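Local atomic coordinates of PnpC (Pseudomonas putida, PDB entry 3N9T), a protein that probably uses ferric iron to open the aromatic ring of hydroxyquinol by intradiol cleavage, as a hydroxyquinol 1,2-dioxygenase. Residues A[143-148]-A[178-183]; A[137-142]-A[284-289]. All coordinates share one frame; numbering follows the deposited sequence.

Contact 1 of 2, residues A[143-148]-A[178-183]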
ATOM      1  N   PRO A 143      25.893 -32.478  18.746  1.00 23.01           N
ATOM      2  CA  PRO A 143      26.357 -31.120  18.911  1.00 22.99           C
ATOM      3  C   PRO A 143      26.904 -30.579  17.602  1.00 24.23           C
ATOM      4  O   PRO A 143      27.572 -31.302  16.838  1.00 22.68           O
ATOM      5  CB  PRO A 143      27.525 -31.250  19.910  1.00 24.74           C
ATOM      6  CG  PRO A 143      27.583 -32.692  20.329  1.00 23.72           C
ATOM      7  CD  PRO A 143      26.846 -33.463  19.293  1.00 23.84           C
ATOM      8  N   VAL A 144      26.652 -29.290  17.353  1.00 24.22           N
ATOM      9  CA  VAL A 144      27.250 -28.598  16.222  1.00 22.52           C
ATOM     10  C   VAL A 144      28.365 -27.843  16.844  1.00 23.83           C
ATOM     11  O   VAL A 144      28.142 -27.041  17.769  1.00 25.45           O
ATOM     12  CB  VAL A 144      26.269 -27.651  15.595  1.00 20.99           C
ATOM     13  CG1 VAL A 144      26.958 -26.839  14.471  1.00 22.77           C
ATOM     14  CG2 VAL A 144      25.068 -28.452  15.074  1.00 23.36           C
ATOM     15  N   VAL A 145      29.571 -28.096  16.356  1.00 23.35           N
ATOM     16  CA  VAL A 145      30.768 -27.580  16.975  1.00 24.08           C
ATOM     17  C   VAL A 145      31.236 -26.344  16.251  1.00 22.91           C
ATOM     18  O   VAL A 145      31.285 -26.338  15.039  1.00 23.19           O
ATOM     19  CB  VAL A 145      31.877 -28.694  16.960  1.00 25.07           C
ATOM     20  CG1 VAL A 145      33.224 -28.126  17.434  1.00 26.39           C
ATOM     21  CG2 VAL A 145      31.360 -29.909  17.815  1.00 25.15           C
ATOM     22  N   GLY A 146      31.553 -25.280  16.975  1.00 22.21           N
ATOM     23  CA  GLY A 146      32.056 -24.065  16.323  1.00 21.54           C
ATOM     24  C   GLY A 146      30.970 -23.239  15.607  1.00 21.00           C
ATOM     25  O   GLY A 146      31.266 -22.276  14.873  1.00 20.21           O
ATOM     26  N   ALA A 147      29.706 -23.541  15.870  1.00 17.60           N
ATOM     27  CA  ALA A 147      28.676 -22.601  15.426  1.00 17.09           C
ATOM     28  C   ALA A 147      28.942 -21.204  15.977  1.00 17.30           C
ATOM     29  O   ALA A 147      29.448 -21.037  17.086  1.00 15.70           O
ATOM     30  CB  ALA A 147      27.336 -23.103  15.896  1.00 16.84           C
ATOM     31  N   VAL A 148      28.586 -20.185  15.210  1.00 16.92           N
ATOM     32  CA  VAL A 148      28.740 -18.825  15.613  1.00 17.55           C
ATOM     33  C   VAL A 148      27.316 -18.253  15.932  1.00 16.80           C
ATOM     34  O   VAL A 148      26.438 -18.369  15.103  1.00 15.58           O
ATOM     35  CB  VAL A 148      29.452 -17.965  14.465  1.00 19.00           C
ATOM     36  CG1 VAL A 148      29.406 -16.603  14.809  1.00 22.87           C
ATOM     37  CG2 VAL A 148      30.933 -18.257  14.402  1.00 22.56           C
ATOM     38  N   SER A 178      29.779 -22.156  19.882  1.00 18.98           N
ATOM     39  CA  SER A 178      29.455 -23.365  20.566  1.00 18.52           C
ATOM     40  C   SER A 178      30.801 -24.129  20.715  1.00 22.06           C
ATOM     41  O   SER A 178      31.695 -24.037  19.831  1.00 21.28           O
ATOM     42  CB  SER A 178      28.403 -24.112  19.754  1.00 20.05           C
ATOM     43  OG  SER A 178      28.969 -24.658  18.537  1.00 22.13           O
ATOM     44  N   ASP A 179      30.987 -24.850  21.829  1.00 22.56           N
ATOM     45  CA  ASP A 179      32.258 -25.534  22.056  1.00 23.05           C
ATOM     46  C   ASP A 179      32.215 -26.939  21.479  1.00 23.77           C
ATOM     47  O   ASP A 179      31.266 -27.298  20.799  1.00 22.87           O
ATOM     48  CB  ASP A 179      32.615 -25.545  23.578  1.00 23.06           C
ATOM     49  CG  ASP A 179      31.674 -26.383  24.420  1.00 19.77           C
ATOM     50  OD1 ASP A 179      30.903 -27.227  23.940  1.00 22.01           O
ATOM     51  OD2 ASP A 179      31.670 -26.200  25.639  1.00 24.31           O
ATOM     52  N   ASN A 180      33.221 -27.756  21.775  1.00 25.84           N
ATOM     53  CA  ASN A 180      33.245 -29.181  21.324  1.00 26.75           C
ATOM     54  C   ASN A 180      32.023 -29.992  21.685  1.00 26.65           C
ATOM     55  O   ASN A 180      31.706 -30.977  21.026  1.00 27.94           O
ATOM     56  CB  ASN A 180      34.406 -29.899  21.974  1.00 28.77           C
ATOM     57  CG  ASN A 180      35.712 -29.330  21.589  1.00 32.60           C
ATOM     58  OD1 ASN A 180      36.628 -29.371  22.381  1.00 42.92           O
ATOM     59  ND2 ASN A 180      35.831 -28.807  20.360  1.00 33.84           N
ATOM     60  N   ASP A 181      31.328 -29.644  22.758  1.00 25.14           N
ATOM     61  CA  ASP A 181      30.077 -30.376  23.026  1.00 24.67           C
ATOM     62  C   ASP A 181      28.855 -29.574  22.578  1.00 22.16           C
ATOM     63  O   ASP A 181      27.766 -29.862  23.012  1.00 21.15           O
ATOM     64  CB  ASP A 181      29.974 -30.723  24.505  1.00 25.29           C
ATOM     65  CG  ASP A 181      31.203 -31.512  25.000  1.00 31.31           C
ATOM     66  OD1 ASP A 181      31.435 -32.608  24.447  1.00 34.48           O
ATOM     67  OD2 ASP A 181      31.934 -31.036  25.916  1.00 34.08           O
ATOM     68  N   GLY A 182      29.066 -28.570  21.720  1.00 20.99           N
ATOM     69  CA  GLY A 182      27.957 -27.747  21.174  1.00 19.85           C
ATOM     70  C   GLY A 182      27.391 -26.724  22.190  1.00 19.33           C
ATOM     71  O   GLY A 182      26.402 -26.069  21.930  1.00 20.72           O
ATOM     72  N   CYS A 183      28.048 -26.576  23.334  1.00 19.25           N
ATOM     73  CA  CYS A 183      27.589 -25.728  24.431  1.00 17.89           C
ATOM     74  C   CYS A 183      27.986 -24.283  24.168  1.00 17.49           C
ATOM     75  O   CYS A 183      29.112 -23.997  23.672  1.00 16.18           O
ATOM     76  CB  CYS A 183      28.186 -26.229  25.766  1.00 18.08           C
ATOM     77  SG  CYS A 183      27.543 -27.829  26.228  1.00 21.23           S
TER

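Contact 2 of 2, residues A[137-142]-A[284-289]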
ATOM      1  N   LEU A 137      22.486 -27.888  18.303  1.00 16.90           N
ATOM      2  CA  LEU A 137      22.445 -29.288  17.951  1.00 19.55           C
ATOM      3  C   LEU A 137      21.967 -29.415  16.506  1.00 21.61           C
ATOM      4  O   LEU A 137      21.439 -28.416  15.936  1.00 21.92           O
ATOM      5  CB  LEU A 137      21.415 -29.955  18.881  1.00 18.41           C
ATOM      6  CG  LEU A 137      21.718 -29.928  20.386  1.00 18.30           C
ATOM      7  CD1 LEU A 137      20.602 -30.666  21.124  1.00 23.65           C
ATOM      8  CD2 LEU A 137      23.095 -30.540  20.664  1.00 17.61           C
ATOM      9  N   ASP A 138      22.178 -30.603  15.912  1.00 21.26           N
ATOM     10  CA  ASP A 138      21.546 -30.936  14.648  1.00 22.30           C
ATOM     11  C   ASP A 138      20.237 -31.606  14.960  1.00 23.81           C
ATOM     12  O   ASP A 138      19.885 -31.843  16.145  1.00 22.94           O
ATOM     13  CB  ASP A 138      22.416 -31.841  13.705  1.00 21.70           C
ATOM     14  CG  ASP A 138      22.801 -33.194  14.326  1.00 21.43           C
ATOM     15  OD1 ASP A 138      22.101 -33.671  15.208  1.00 22.50           O
ATOM     16  OD2 ASP A 138      23.838 -33.790  13.945  1.00 22.83           O
ATOM     17  N   VAL A 139      19.509 -31.925  13.888  1.00 23.69           N
ATOM     18  CA  VAL A 139      18.210 -32.557  14.001  1.00 25.26           C
ATOM     19  C   VAL A 139      18.314 -33.977  14.604  1.00 26.07           C
ATOM     20  O   VAL A 139      17.359 -34.458  15.190  1.00 24.57           O
ATOM     21  CB  VAL A 139      17.524 -32.522  12.608  1.00 26.44           C
ATOM     22  CG1 VAL A 139      16.692 -33.738  12.382  1.00 28.60           C
ATOM     23  CG2 VAL A 139      16.759 -31.155  12.420  1.00 26.19           C
ATOM     24  N   GLN A 140      19.483 -34.618  14.502  1.00 26.95           N
ATOM     25  CA  GLN A 140      19.697 -35.896  15.179  1.00 28.10           C
ATOM     26  C   GLN A 140      20.139 -35.698  16.617  1.00 29.45           C
ATOM     27  O   GLN A 140      20.368 -36.664  17.316  1.00 30.05           O
ATOM     28  CB  GLN A 140      20.726 -36.757  14.460  1.00 28.35           C
ATOM     29  CG  GLN A 140      20.216 -37.222  13.083  1.00 28.98           C
ATOM     30  CD  GLN A 140      20.453 -36.166  12.006  1.00 32.26           C
ATOM     31  OE1 GLN A 140      21.361 -35.306  12.126  1.00 36.02           O
ATOM     32  NE2 GLN A 140      19.640 -36.205  10.953  1.00 33.78           N
ATOM     33  N   GLY A 141      20.281 -34.456  17.077  1.00 29.32           N
ATOM     34  CA  GLY A 141      20.516 -34.265  18.506  1.00 27.50           C
ATOM     35  C   GLY A 141      21.962 -34.290  18.870  1.00 25.61           C
ATOM     36  O   GLY A 141      22.302 -34.283  20.033  1.00 26.55           O
ATOM     37  N   ARG A 142      22.827 -34.246  17.874  1.00 24.43           N
ATOM     38  CA  ARG A 142      24.263 -34.206  18.072  1.00 23.00           C
ATOM     39  C   ARG A 142      24.785 -32.752  18.048  1.00 21.94           C
ATOM     40  O   ARG A 142      24.232 -31.925  17.348  1.00 19.53           O
ATOM     41  CB  ARG A 142      24.947 -34.968  16.921  1.00 24.09           C
ATOM     42  CG  ARG A 142      24.498 -36.426  16.761  1.00 22.92           C
ATOM     43  CD  ARG A 142      25.042 -37.014  15.463  1.00 28.38           C
ATOM     44  NE  ARG A 142      24.331 -36.512  14.302  1.00 32.32           N
ATOM     45  CZ  ARG A 142      24.422 -37.062  13.088  1.00 35.15           C
ATOM     46  NH1 ARG A 142      25.202 -38.119  12.941  1.00 36.95           N
ATOM     47  NH2 ARG A 142      23.768 -36.552  12.036  1.00 27.33           N
ATOM     48  N   GLU A 284      18.113 -25.101  23.859  1.00 13.05           N
ATOM     49  CA  GLU A 284      18.830 -25.888  22.825  1.00 16.36           C
ATOM     50  C   GLU A 284      18.349 -25.555  21.390  1.00 17.23           C
ATOM     51  O   GLU A 284      17.180 -25.826  21.012  1.00 17.18           O
ATOM     52  CB  GLU A 284      18.768 -27.382  23.099  1.00 15.70           C
ATOM     53  CG  GLU A 284      19.330 -27.697  24.471  1.00 19.00           C
ATOM     54  CD  GLU A 284      19.295 -29.192  24.779  1.00 24.19           C
ATOM     55  OE1 GLU A 284      18.481 -29.909  24.164  1.00 26.04           O
ATOM     56  OE2 GLU A 284      20.086 -29.625  25.635  1.00 25.26           O
ATOM     57  N   PHE A 285      19.237 -24.931  20.623  1.00 15.91           N
ATOM     58  CA  PHE A 285      18.926 -24.627  19.240  1.00 16.62           C
ATOM     59  C   PHE A 285      19.173 -25.865  18.364  1.00 18.39           C
ATOM     60  O   PHE A 285      20.130 -26.617  18.580  1.00 20.56           O
ATOM     61  CB  PHE A 285      19.824 -23.522  18.723  1.00 15.89           C
ATOM     62  CG  PHE A 285      19.564 -22.204  19.375  1.00 14.40           C
ATOM     63  CD1 PHE A 285      18.480 -21.394  18.928  1.00 13.18           C
ATOM     64  CD2 PHE A 285      20.412 -21.747  20.400  1.00 11.44           C
ATOM     65  CE1 PHE A 285      18.191 -20.135  19.546  1.00 16.07           C
ATOM     66  CE2 PHE A 285      20.129 -20.469  21.054  1.00 10.33           C
ATOM     67  CZ  PHE A 285      18.970 -19.694  20.606  1.00 13.00           C
ATOM     68  N   VAL A 286      18.313 -26.033  17.378  1.00 18.76           N
ATOM     69  CA  VAL A 286      18.383 -27.141  16.445  1.00 20.28           C
ATOM     70  C   VAL A 286      18.467 -26.522  15.024  1.00 19.64           C
ATOM     71  O   VAL A 286      17.589 -25.768  14.625  1.00 19.65           O
ATOM     72  CB  VAL A 286      17.160 -28.120  16.627  1.00 19.01           C
ATOM     73  CG1 VAL A 286      17.212 -29.272  15.602  1.00 18.93           C
ATOM     74  CG2 VAL A 286      17.089 -28.663  18.106  1.00 19.01           C
ATOM     75  N   MET A 287      19.562 -26.826  14.327  1.00 20.41           N
ATOM     76  CA  MET A 287      19.899 -26.305  13.028  1.00 22.01           C
ATOM     77  C   MET A 287      19.644 -27.338  11.944  1.00 25.03           C
ATOM     78  O   MET A 287      19.753 -28.573  12.169  1.00 24.17           O
ATOM     79  CB  MET A 287      21.366 -25.874  12.994  1.00 22.36           C
ATOM     80  CG  MET A 287      21.692 -24.592  13.901  1.00 22.86           C
ATOM     81  SD  MET A 287      23.361 -24.145  13.411  1.00 32.33           S
ATOM     82  CE  MET A 287      22.888 -23.054  12.040  1.00 19.04           C
ATOM     83  N   GLU A 288      19.326 -26.840  10.756  1.00 27.97           N
ATOM     84  CA  GLU A 288      19.032 -27.718   9.614  1.00 31.63           C
ATOM     85  C   GLU A 288      20.269 -27.867   8.737  1.00 32.28           C
ATOM     86  O   GLU A 288      20.949 -26.869   8.425  1.00 31.18           O
ATOM     87  CB  GLU A 288      17.896 -27.137   8.763  1.00 32.84           C
ATOM     88  CG  GLU A 288      16.572 -27.160   9.426  1.00 34.11           C
ATOM     89  CD  GLU A 288      15.456 -27.623   8.490  1.00 42.00           C
ATOM     90  OE1 GLU A 288      15.064 -26.790   7.646  1.00 42.15           O
ATOM     91  OE2 GLU A 288      14.953 -28.784   8.625  1.00 42.33           O
ATOM     92  N   ALA A 289      20.545 -29.097   8.343  1.00 33.42           N
ATOM     93  CA  ALA A 289      21.618 -29.372   7.393  1.00 37.42           C
ATOM     94  C   ALA A 289      21.438 -28.623   6.056  1.00 39.51           C
ATOM     95  O   ALA A 289      20.342 -28.185   5.713  1.00 40.09           O
ATOM     96  CB  ALA A 289      21.751 -30.884   7.169  1.00 38.16           C
TER
HETATM   97  O   HOH W   1      20.425 -30.856  11.288  1.00 30.89           O

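Contact 1 of 2, residues A[143-148]-A[178-183]
The hydroxyl and main chain of Ser178 carry the hydrogen bonds that join the loop 143-148 to the segment 178-183. Its CB lies 3.5 Å from Val144 O and, a little farther off, faces the methyl CB of Ala147. With chi1 at 71°, OG is placed between the backbone N and the carbonyl carbon of its own residue, the orientation that turns it onto the backbone of 144-147. There OG donates to Val144 O at 2.6 Å, reaching the carbonyl from 25° outside its plane, and accepts a weak, bent bond from Ala147 N at 3.0 Å. The main chain of the same serine adds two more bonds: its N donates a hydrogen bond to Ala147 O, and its O receives Gly146 N from above the carbonyl plane. Gly146 makes the bend at positive phi. An alanine at Ser178 would keep these two main-chain bonds but would probably leave Val144 O without its hydroxyl donor and Ala147 N without its weak acceptor.

Farther along, the type I turn from Asp179 to Gly182 lies over the first residues of the loop. Gly182, at positive phi, brings its CA against Val144 O in a CA-H...O contact, and CB of Pro143 packs 3.4 Å from Asp181 O. Val145 CG2 lies 3.4 Å from Asn180 O. The turn is stiffened by Asp179 OD1, which takes the N-H groups of Asp181 and Cys183 from opposite faces of its carboxylate, forming an Asx turn with the first.

The contact joins the connection between strands 129-138 and 148-152 to the one between strands 173-177 and 183-189. Strand 129-138 lies alongside, Val136 bonding through its backbone to both Val144 and Gly182.

Contact 2 of 2, residues A[137-142]-A[284-289]
Leu137 N donates to Phe285 O over 2.7 Å, nearly in line with the C=O. Leu137 O in turn accepts Met287 N at 2.9 Å, so Leu137 bonds to the residues before and after Val286, its parallel partner. The CA of Val286 also closes on Leu137 O in a CA-H...O contact.

By Val139 a water stands between the two chain segments, taking the N-H of Val139 (3.0 Å from its N) and donating to Met287 O. Val139 CG2 meets Val286 CG1 at 3.7 Å, the two side chains crossing at about a right angle; chi1 of 178° sets that CG1 opposite the backbone N of Val286. Leu137 CD1 lies near OE1 of Glu284, whose OE2 is bonded to Tyr282.

The type I turn 138-141 closes with Gly141 N on Asp138 O, and the Asp138 carboxylate braces the residue after it: OD1 accepts Arg142 N, and OD2 forms a salt bridge with Arg142 NE (2.8 Å) on its syn side.

Here the ends of strands 129-138 and 278-287 run parallel, while Phe285 and Met287 reach Ile223 of strand 214-224, and Phe285 also packs on strand 231-237.

The two contacts have centres 11 Å apart, and both adjoin strand 129-138, which supplies residues to contact 2 and flanks contact 1. Along the chain the order is 137-142, 143-148, 178-183 and 284-289, so contact 1 falls wholly within the long span that contact 2 closes. They also touch directly: Val144 CG2 packs 3.5 Å from Leu137 C, and Pro143 CA lies against Leu137 CD2. Strand 129-138 is flanked by 183-189, antiparallel, and 278-287, parallel. Together they lie at one end of the mixed sheet, where its last strand runs beside its first. Contact 1 is away from the iron site; in contact 2 the Phe285 side chain comes within about 9 Å of that of the iron ligand His220.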